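Long-range contacts in glutathionyl-hydroquinone reductase PcpF (Sphingobium chlorophenolicum, PDB 4FQU), which catalyses the glutathione-dependent reduction of glutathionyl-hydroquinones to the corresponding hydroquinones, including halogenated ones formed during pentachlorophenol degradation: residues S28-L34 with L134-E140; N78-G82 with H284-S288; G215-L219 with R261-L266. All blocks are in the same frame, centred on the assembly; numbering follows the deposited sequence.

How the contacts relate
From the N terminus, the loop 28-34, which precedes strand 45-49, is joined by contact 1 to 134-140, where strand 132-135 runs into helix 138-146; this closes a loop holding most of the thioredoxin-like sheet. Contact 2 starts within that loop, at 78-82 after strand 73-76, and ends at 284-288 on the last part of helix 278-287. The two therefore cross, and contact 2 ties the N-terminal domain to the last helix. Contact 3 follows contact 1 in series and is nested inside contact 2, joining 215-219 to helix 257-268 within the helical domain. The three are separate, with centres 25 to 30 Å apart.

Contact 1: S28-L34 with L134-E140; sequences SQYRGGL and LNNESSE
Arg31 and Ser28 meet Glu137 and Glu140 where strand 132-135 of the thioredoxin-like domain turns into helix 138-146, a segment that holds Glu137 and Ser138 of the glutathione site, assigned by similarity. Glu137 is the helix N-cap: its OE2 accepts from Ser139 N (3.3 Å), while OE1 is met by Ser28 OG (2.8 Å) from above the carboxylate plane. Glu137 CG lies over one Arg31 guanidinium face, and OE1 too is well out of that plane, so the long NH2 to Glu137 OE1 pairing (3.9 Å) rests on charge alone. At the guanidinium edge NH1 bridges to Glu140 OE2 (2.5 Å), the two planes 71° apart. A bend at chi2 (-59°) folds Arg31 back, and its NE reaches Ser28 O (2.7 Å). Asn135 ND2 gives one hydrogen to Gly32 O (2.7 Å), in the carbonyl plane, and binds Glu140 OE1 (2.6 Å) at the lone pair away from OE2; Asn135 OD1 closes an Asx turn by accepting from Glu137 N (2.9 Å). Held at both ends, the buried Asn135 amide has its rotation fixed. Arg31 would be expected to favour the ionised form of Glu140 most directly, and that of Glu137 more weakly.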
loop_
_atom_site.group_PDB
_atom_site.type_symbol
_atom_site.label_atom_id
_atom_site.label_comp_id
_atom_site.label_asym_id
_atom_site.label_seq_id
_atom_site.Cartn_x
_atom_site.Cartn_y
_atom_site.Cartn_z
ATOM N N SER A 28 -13.519 -18.879 -18.882
ATOM C CA SER A 28 -12.915 -18.905 -20.203
ATOM C C SER A 28 -13.749 -19.804 -21.119
ATOM O O SER A 28 -13.852 -21.008 -20.890
ATOM C CB SER A 28 -11.494 -19.427 -20.084
ATOM O OG SER A 28 -10.914 -18.949 -18.896
ATOM N N GLN A 29 -14.364 -19.244 -22.147
ATOM C CA GLN A 29 -15.248 -20.082 -22.945
ATOM C C GLN A 29 -14.629 -20.808 -24.141
ATOM O O GLN A 29 -15.365 -21.321 -24.972
ATOM C CB GLN A 29 -16.421 -19.265 -23.467
ATOM C CG GLN A 29 -17.225 -18.541 -22.427
ATOM C CD GLN A 29 -18.275 -17.669 -23.075
ATOM O OE1 GLN A 29 -18.445 -16.501 -22.683
ATOM N NE2 GLN A 29 -18.978 -18.217 -24.090
ATOM N N TYR A 30 -13.308 -20.838 -24.268
ATOM C CA TYR A 30 -12.691 -21.400 -25.466
ATOM C C TYR A 30 -11.632 -22.373 -25.025
ATOM O O TYR A 30 -10.508 -21.963 -24.756
ATOM C CB TYR A 30 -12.035 -20.298 -26.274
ATOM C CG TYR A 30 -13.037 -19.417 -26.951
ATOM C CD1 TYR A 30 -13.793 -19.888 -27.998
ATOM C CD2 TYR A 30 -13.239 -18.109 -26.546
ATOM C CE1 TYR A 30 -14.723 -19.082 -28.623
ATOM C CE2 TYR A 30 -14.197 -17.285 -27.163
ATOM C CZ TYR A 30 -14.937 -17.781 -28.208
ATOM O OH TYR A 30 -15.888 -17.000 -28.857
ATOM N N ARG A 31 -11.968 -23.659 -24.937
ATOM C CA ARG A 31 -11.055 -24.622 -24.332
ATOM C C ARG A 31 -10.520 -25.640 -25.323
ATOM O O ARG A 31 -10.470 -26.848 -25.030
ATOM C CB ARG A 31 -11.735 -25.345 -23.175
ATOM C CG ARG A 31 -12.540 -24.449 -22.286
ATOM C CD ARG A 31 -11.642 -23.462 -21.757
ATOM N NE ARG A 31 -12.061 -23.009 -20.442
ATOM C CZ ARG A 31 -11.775 -23.666 -19.330
ATOM N NH1 ARG A 31 -11.104 -24.802 -19.439
ATOM N NH2 ARG A 31 -12.154 -23.202 -18.133
ATOM N N GLY A 32 -10.090 -25.147 -26.480
ATOM C CA GLY A 32 -9.588 -25.992 -27.550
ATOM C C GLY A 32 -8.114 -26.249 -27.402
ATOM O O GLY A 32 -7.531 -25.889 -26.372
ATOM N N GLY A 33 -7.506 -26.832 -28.438
ATOM C CA GLY A 33 -6.143 -27.362 -28.363
ATOM C C GLY A 33 -6.323 -28.521 -27.452
ATOM O O GLY A 33 -7.469 -28.934 -27.238
ATOM N N LEU A 34 -5.276 -29.048 -26.872
ATOM C CA LEU A 34 -5.565 -29.827 -25.648
ATOM C C LEU A 34 -6.058 -31.230 -25.818
ATOM O O LEU A 34 -5.758 -32.072 -25.001
ATOM C CB LEU A 34 -6.633 -29.140 -24.788
ATOM C CG LEU A 34 -6.319 -28.959 -23.310
ATOM C CD1 LEU A 34 -4.861 -28.640 -23.180
ATOM C CD2 LEU A 34 -7.109 -27.818 -22.777
ATOM N N LEU A 134 -8.689 -20.286 -30.327
ATOM C CA LEU A 134 -8.533 -21.696 -30.166
ATOM C C LEU A 134 -8.726 -22.006 -28.715
ATOM O O LEU A 134 -9.346 -22.988 -28.370
ATOM C CB LEU A 134 -7.161 -22.167 -30.609
ATOM C CG LEU A 134 -7.044 -23.623 -30.144
ATOM C CD1 LEU A 134 -7.854 -24.475 -31.048
ATOM C CD2 LEU A 134 -5.628 -24.109 -30.060
ATOM N N ASN A 135 -8.175 -21.169 -27.858
ATOM C CA ASN A 135 -8.227 -21.441 -26.435
ATOM C C ASN A 135 -7.742 -20.207 -25.728
ATOM O O ASN A 135 -6.854 -19.546 -26.228
ATOM C CB ASN A 135 -7.405 -22.664 -26.107
ATOM C CG ASN A 135 -7.361 -22.972 -24.630
ATOM O OD1 ASN A 135 -7.104 -22.087 -23.819
ATOM N ND2 ASN A 135 -7.569 -24.252 -24.270
ATOM N N ASN A 136 -8.382 -19.843 -24.618
ATOM C CA ASN A 136 -8.106 -18.576 -23.947
ATOM C C ASN A 136 -8.203 -18.740 -22.450
ATOM O O ASN A 136 -8.685 -17.854 -21.744
ATOM C CB ASN A 136 -9.025 -17.457 -24.416
ATOM C CG ASN A 136 -10.473 -17.664 -24.002
ATOM O OD1 ASN A 136 -11.221 -16.696 -23.824
ATOM N ND2 ASN A 136 -10.880 -18.918 -23.859
ATOM N N GLU A 137 -7.711 -19.887 -21.996
ATOM C CA GLU A 137 -7.503 -20.195 -20.602
ATOM C C GLU A 137 -6.030 -20.451 -20.386
ATOM O O GLU A 137 -5.544 -21.448 -20.872
ATOM C CB GLU A 137 -8.292 -21.464 -20.260
ATOM C CG GLU A 137 -7.930 -22.084 -18.941
ATOM C CD GLU A 137 -8.047 -21.124 -17.771
ATOM O OE1 GLU A 137 -9.186 -20.690 -17.507
ATOM O OE2 GLU A 137 -7.018 -20.789 -17.116
ATOM N N SER A 138 -5.337 -19.557 -19.668
ATOM C CA SER A 138 -3.869 -19.655 -19.394
ATOM C C SER A 138 -3.395 -21.066 -19.020
ATOM O O SER A 138 -2.528 -21.670 -19.676
ATOM C CB SER A 138 -3.445 -18.697 -18.279
ATOM O OG SER A 138 -4.607 -18.290 -17.572
ATOM N N SER A 139 -3.956 -21.597 -17.943
ATOM C CA SER A 139 -3.541 -22.899 -17.488
ATOM C C SER A 139 -3.443 -23.831 -18.671
ATOM O O SER A 139 -2.438 -24.481 -18.842
ATOM C CB SER A 139 -4.546 -23.412 -16.512
ATOM O OG SER A 139 -5.842 -23.070 -16.946
ATOM N N GLU A 140 -4.474 -23.874 -19.504
ATOM C CA GLU A 140 -4.479 -24.736 -20.692
ATOM C C GLU A 140 -3.423 -24.415 -21.737
ATOM O O GLU A 140 -2.690 -25.317 -22.110
ATOM C CB GLU A 140 -5.866 -24.819 -21.316
ATOM C CG GLU A 140 -6.841 -25.525 -20.362
ATOM C CD GLU A 140 -8.251 -25.622 -20.890
ATOM O OE1 GLU A 140 -8.494 -25.255 -22.058
ATOM O OE2 GLU A 140 -9.121 -26.085 -20.137
#

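Contact 2: N78-G82 with H284-S288; sequences NAYMG and HYYGS
Two hydrogen bonds, one in each direction, join the loop 78-82 to the C-terminal part of helix 278-287 and Ser288. His284 donates through ND1 to Ala79 O at 2.8 Å; the acceptor lies in the imidazole plane, but the N-H...O angle of 139° shows a bent bond. In return Met81 N donates to Ser288 OG at 2.7 Å with a straighter angle of 152°, which places the serine hydroxyl against the loop backbone. Within the loop an Asx turn holds the first of these peptides: Asn78 OD1 accepts from Tyr80 N at 2.7 Å, the N-H of the same peptide whose carbonyl, Ala79 O, is taken by the histidine.

Apolar and ring-edge contacts make up the rest. Ala79 CB rests on His284 CB at 3.9 Å. Met81 runs beside the histidine in the same direction: its CB approaches the ring edge at His284 CE1 (3.9 Å), and the extended chain, with CG anti to the backbone N (chi1 177°), carries SD along that edge, 5.2 Å from the ring centroid, in a Met-aromatic contact that avoids the face. Tyr80 also presents an edge, its CE1 lying 3.3 Å from Gly287 O and close to the ring plane.

The His284 ring also stacks with Trp86, a glutathione-binding residue by similarity, while the next residue, Tyr285, hydrogen-bonds through OH to both Tyr184, the probable proton donor/acceptor, and Tyr242. The contact thus lies between the loop that follows strand 73-76, an outer strand of the four-stranded sheet, and helix 278-287, which packs through Tyr285 against helix 226-245.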
loop_
_atom_site.group_PDB
_atom_site.type_symbol
_atom_site.label_atom_id
_atom_site.label_comp_id
_atom_site.label_asym_id
_atom_site.label_seq_id
_atom_site.Cartn_x
_atom_site.Cartn_y
_atom_site.Cartn_z
ATOM N N ASN A 78 -2.384 -2.240 -24.362
ATOM C CA ASN A 78 -2.017 -1.076 -23.561
ATOM C C ASN A 78 -2.178 -1.328 -22.063
ATOM O O ASN A 78 -3.009 -2.126 -21.662
ATOM C CB ASN A 78 -2.876 0.112 -23.992
ATOM C CG ASN A 78 -2.395 1.426 -23.418
ATOM O OD1 ASN A 78 -2.477 1.642 -22.202
ATOM N ND2 ASN A 78 -1.919 2.324 -24.283
ATOM N N ALA A 79 -1.385 -0.660 -21.234
ATOM C CA ALA A 79 -1.464 -0.901 -19.797
ATOM C C ALA A 79 -2.712 -0.306 -19.180
ATOM O O ALA A 79 -3.139 -0.752 -18.110
ATOM C CB ALA A 79 -0.238 -0.400 -19.080
ATOM N N TYR A 80 -3.284 0.711 -19.826
ATOM C CA TYR A 80 -4.468 1.334 -19.275
ATOM C C TYR A 80 -5.694 0.586 -19.745
ATOM O O TYR A 80 -5.988 0.576 -20.952
ATOM C CB TYR A 80 -4.572 2.817 -19.651
ATOM C CG TYR A 80 -5.853 3.477 -19.139
ATOM C CD1 TYR A 80 -6.064 3.636 -17.784
ATOM C CD2 TYR A 80 -6.872 3.889 -20.012
ATOM C CE1 TYR A 80 -7.241 4.201 -17.286
ATOM C CE2 TYR A 80 -8.071 4.469 -19.522
ATOM C CZ TYR A 80 -8.239 4.618 -18.150
ATOM O OH TYR A 80 -9.380 5.178 -17.605
ATOM N N MET A 81 -6.396 -0.028 -18.785
ATOM C CA MET A 81 -7.694 -0.668 -18.990
ATOM C C MET A 81 -8.837 0.253 -18.502
ATOM O O MET A 81 -9.114 0.329 -17.309
ATOM C CB MET A 81 -7.702 -2.008 -18.259
ATOM C CG MET A 81 -8.980 -2.819 -18.286
ATOM S SD MET A 81 -8.732 -4.359 -17.337
ATOM C CE MET A 81 -10.178 -5.224 -17.954
ATOM N N GLY A 82 -9.474 0.972 -19.432
ATOM C CA GLY A 82 -10.571 1.889 -19.130
ATOM C C GLY A 82 -11.955 1.502 -19.671
ATOM O O GLY A 82 -12.357 0.335 -19.614
ATOM N N HIS A 284 -0.384 -0.248 -15.112
ATOM C CA HIS A 284 -1.700 -0.752 -15.355
ATOM C C HIS A 284 -2.441 -0.891 -14.070
ATOM O O HIS A 284 -3.602 -0.536 -14.044
ATOM C CB HIS A 284 -1.680 -2.126 -15.922
ATOM C CG HIS A 284 -2.934 -2.876 -15.625
ATOM N ND1 HIS A 284 -4.096 -2.684 -16.337
ATOM C CD2 HIS A 284 -3.224 -3.784 -14.664
ATOM C CE1 HIS A 284 -5.034 -3.487 -15.869
ATOM N NE2 HIS A 284 -4.532 -4.162 -14.852
ATOM N N TYR A 285 -1.819 -1.468 -13.034
ATOM C CA TYR A 285 -2.537 -1.687 -11.755
ATOM C C TYR A 285 -2.942 -0.425 -10.996
ATOM O O TYR A 285 -4.069 -0.311 -10.540
ATOM C CB TYR A 285 -1.777 -2.579 -10.782
ATOM C CG TYR A 285 -1.867 -4.042 -11.083
ATOM C CD1 TYR A 285 -0.884 -4.675 -11.811
ATOM C CD2 TYR A 285 -2.937 -4.803 -10.644
ATOM C CE1 TYR A 285 -0.972 -6.019 -12.096
ATOM C CE2 TYR A 285 -3.007 -6.151 -10.920
ATOM C CZ TYR A 285 -2.024 -6.738 -11.638
ATOM O OH TYR A 285 -2.062 -8.071 -11.893
ATOM N N TYR A 286 -2.025 0.508 -10.817
ATOM C CA TYR A 286 -2.368 1.719 -10.099
ATOM C C TYR A 286 -3.311 2.672 -10.876
ATOM O O TYR A 286 -3.940 3.587 -10.296
ATOM C CB TYR A 286 -1.105 2.422 -9.703
ATOM C CG TYR A 286 -0.487 1.818 -8.524
ATOM C CD1 TYR A 286 -0.935 2.124 -7.279
ATOM C CD2 TYR A 286 0.539 0.941 -8.641
ATOM C CE1 TYR A 286 -0.367 1.593 -6.143
ATOM C CE2 TYR A 286 1.140 0.386 -7.514
ATOM C CZ TYR A 286 0.674 0.718 -6.247
ATOM O OH TYR A 286 1.233 0.193 -5.084
ATOM N N GLY A 287 -3.430 2.451 -12.176
ATOM C CA GLY A 287 -3.972 3.482 -13.022
ATOM C C GLY A 287 -5.266 3.039 -13.598
ATOM O O GLY A 287 -5.942 3.840 -14.245
ATOM N N SER A 288 -5.604 1.770 -13.345
ATOM C CA SER A 288 -6.790 1.125 -13.950
ATOM C C SER A 288 -7.851 0.641 -12.952
ATOM O O SER A 288 -8.852 0.061 -13.360
ATOM C CB SER A 288 -6.395 -0.076 -14.800
ATOM O OG SER A 288 -6.076 0.310 -16.112
#

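Contact 3: G215-L219 with R261-L266; sequences GREWL and RLVGKL
Trp218 lies with one indole face under the aliphatic chain of Lys265. Lys265 CD stands 4.3 Å from the centroid of the six-membered ring and 24° off its normal, which identifies a CH-pi contact over the face, and CE continues the same covering toward the rim of the ring system. With CG anti to the backbone N (chi1 -158°), the lysine leaves its helix in the direction of the indole and crosses it obliquely before bending at the last torsion. Leu266 approaches the same ring differently: its CG sits in the ring plane, at the edge, 3.8 Å from Trp218 CZ3. Leu262 crosses the tryptophan at about a right angle, with CD1 3.6 Å from Trp218 CE3.

The partners come from successive turns of helix 257-268: Leu262 and Leu266 are four residues apart, as are Lys265 and Arg261, whose polar end is used on the loop. The contact belongs to the all-helical C-terminal domain of the glutathione transferase fold, where it packs the loop between helices 192-212 and 226-245 against helix 257-268. Helix 226-245 takes part as well: Asp228 accepts from Leu219 N and touches Trp218, and Phe232 packs on Leu266.

On the polar side Arg261 turns its guanidinium edge to the loop. NH2 donates to Arg216 O at 3.2 Å, almost along the C=O axis, and also bonds Asn258 OD1, so that two acceptors hold this nitrogen. NH1 forms a salt bridge with Glu217 OE1 at 3.1 Å, but the hydrogen bond within it is weak, its N-H...O angle only 122°. Lys265 NZ, 4.1 Å from Glu217 OE1, adds a second positive charge near this carboxylate, at a distance beyond a salt bridge.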
loop_
_atom_site.group_PDB
_atom_site.type_symbol
_atom_site.label_atom_id
_atom_site.label_comp_id
_atom_site.label_asym_id
_atom_site.label_seq_id
_atom_site.Cartn_x
_atom_site.Cartn_y
_atom_site.Cartn_z
ATOM N N GLY A 215 15.402 -27.097 1.050
ATOM C CA GLY A 215 16.605 -27.615 0.437
ATOM C C GLY A 215 16.428 -27.828 -1.034
ATOM O O GLY A 215 17.060 -28.696 -1.576
ATOM N N ARG A 216 15.563 -27.055 -1.678
ATOM C CA ARG A 216 15.204 -27.276 -3.086
ATOM C C ARG A 216 15.597 -26.104 -3.959
ATOM O O ARG A 216 15.973 -25.048 -3.452
ATOM C CB ARG A 216 13.705 -27.509 -3.263
ATOM C CG ARG A 216 13.128 -28.703 -2.522
ATOM C CD ARG A 216 11.685 -28.963 -2.963
ATOM N NE ARG A 216 10.961 -29.933 -2.144
ATOM C CZ ARG A 216 10.823 -31.215 -2.457
ATOM N NH1 ARG A 216 11.374 -31.682 -3.573
ATOM N NH2 ARG A 216 10.133 -32.025 -1.660
ATOM N N GLU A 217 15.515 -26.312 -5.274
ATOM C CA GLU A 217 15.853 -25.283 -6.256
ATOM C C GLU A 217 14.598 -24.992 -7.023
ATOM O O GLU A 217 14.410 -23.889 -7.515
ATOM C CB GLU A 217 16.942 -25.720 -7.259
ATOM C CG GLU A 217 18.393 -25.729 -6.771
ATOM C CD GLU A 217 18.904 -24.380 -6.270
ATOM O OE1 GLU A 217 18.176 -23.357 -6.344
ATOM O OE2 GLU A 217 20.062 -24.352 -5.798
ATOM N N TRP A 218 13.741 -25.992 -7.130
ATOM C CA TRP A 218 12.466 -25.798 -7.774
ATOM C C TRP A 218 11.419 -26.498 -6.950
ATOM O O TRP A 218 11.725 -27.321 -6.099
ATOM C CB TRP A 218 12.465 -26.325 -9.223
ATOM C CG TRP A 218 13.538 -25.721 -10.099
ATOM C CD1 TRP A 218 14.724 -26.290 -10.462
ATOM C CD2 TRP A 218 13.518 -24.429 -10.704
ATOM N NE1 TRP A 218 15.442 -25.429 -11.247
ATOM C CE2 TRP A 218 14.726 -24.277 -11.407
ATOM C CE3 TRP A 218 12.598 -23.379 -10.713
ATOM C CZ2 TRP A 218 15.030 -23.121 -12.115
ATOM C CZ3 TRP A 218 12.907 -22.227 -11.418
ATOM C CH2 TRP A 218 14.101 -22.111 -12.108
ATOM N N LEU A 219 10.171 -26.162 -7.227
ATOM C CA LEU A 219 9.056 -26.656 -6.446
ATOM C C LEU A 219 8.903 -28.158 -6.523
ATOM O O LEU A 219 8.464 -28.749 -5.557
ATOM C CB LEU A 219 7.752 -26.015 -6.906
ATOM C CG LEU A 219 7.584 -24.564 -6.536
ATOM C CD1 LEU A 219 6.485 -23.986 -7.387
ATOM C CD2 LEU A 219 7.284 -24.446 -5.096
ATOM N N ARG A 261 14.659 -16.187 -3.531
ATOM C CA ARG A 261 15.713 -16.853 -4.262
ATOM C C ARG A 261 15.140 -17.400 -5.571
ATOM O O ARG A 261 15.718 -17.169 -6.633
ATOM C CB ARG A 261 16.316 -17.940 -3.385
ATOM C CG ARG A 261 17.780 -18.331 -3.632
ATOM C CD ARG A 261 18.313 -19.316 -2.533
ATOM N NE ARG A 261 17.299 -20.265 -2.013
ATOM C CZ ARG A 261 16.923 -21.419 -2.605
ATOM N NH1 ARG A 261 17.496 -21.785 -3.765
ATOM N NH2 ARG A 261 15.961 -22.201 -2.049
ATOM N N LEU A 262 13.997 -18.101 -5.502
ATOM C CA LEU A 262 13.304 -18.605 -6.695
ATOM C C LEU A 262 12.989 -17.473 -7.674
ATOM O O LEU A 262 13.177 -17.601 -8.879
ATOM C CB LEU A 262 12.013 -19.342 -6.334
ATOM C CG LEU A 262 11.108 -19.783 -7.511
ATOM C CD1 LEU A 262 11.659 -20.982 -8.152
ATOM C CD2 LEU A 262 9.746 -20.136 -7.050
ATOM N N VAL A 263 12.514 -16.358 -7.159
ATOM C CA VAL A 263 12.213 -15.226 -8.009
ATOM C C VAL A 263 13.423 -14.663 -8.718
ATOM O O VAL A 263 13.335 -14.290 -9.883
ATOM C CB VAL A 263 11.604 -14.131 -7.199
ATOM C CG1 VAL A 263 11.891 -12.752 -7.852
ATOM C CG2 VAL A 263 10.125 -14.445 -6.990
ATOM N N GLY A 264 14.547 -14.583 -8.011
ATOM C CA GLY A 264 15.784 -14.092 -8.593
ATOM C C GLY A 264 16.250 -15.043 -9.685
ATOM O O GLY A 264 16.557 -14.633 -10.782
ATOM N N LYS A 265 16.285 -16.329 -9.378
ATOM C CA LYS A 265 16.649 -17.355 -10.330
ATOM C C LYS A 265 15.935 -17.146 -11.657
ATOM O O LYS A 265 16.550 -17.119 -12.725
ATOM C CB LYS A 265 16.238 -18.688 -9.739
ATOM C CG LYS A 265 16.923 -19.912 -10.250
ATOM C CD LYS A 265 16.728 -21.017 -9.209
ATOM C CE LYS A 265 17.058 -22.415 -9.728
ATOM N NZ LYS A 265 18.418 -22.610 -10.354
ATOM N N LEU A 266 14.625 -16.981 -11.574
ATOM C CA LEU A 266 13.795 -16.913 -12.757
ATOM C C LEU A 266 13.817 -15.546 -13.433
ATOM O O LEU A 266 13.613 -15.430 -14.629
ATOM C CB LEU A 266 12.359 -17.310 -12.406
ATOM C CG LEU A 266 11.996 -18.777 -12.645
ATOM C CD1 LEU A 266 10.633 -19.146 -12.037
ATOM C CD2 LEU A 266 12.022 -18.983 -14.122
#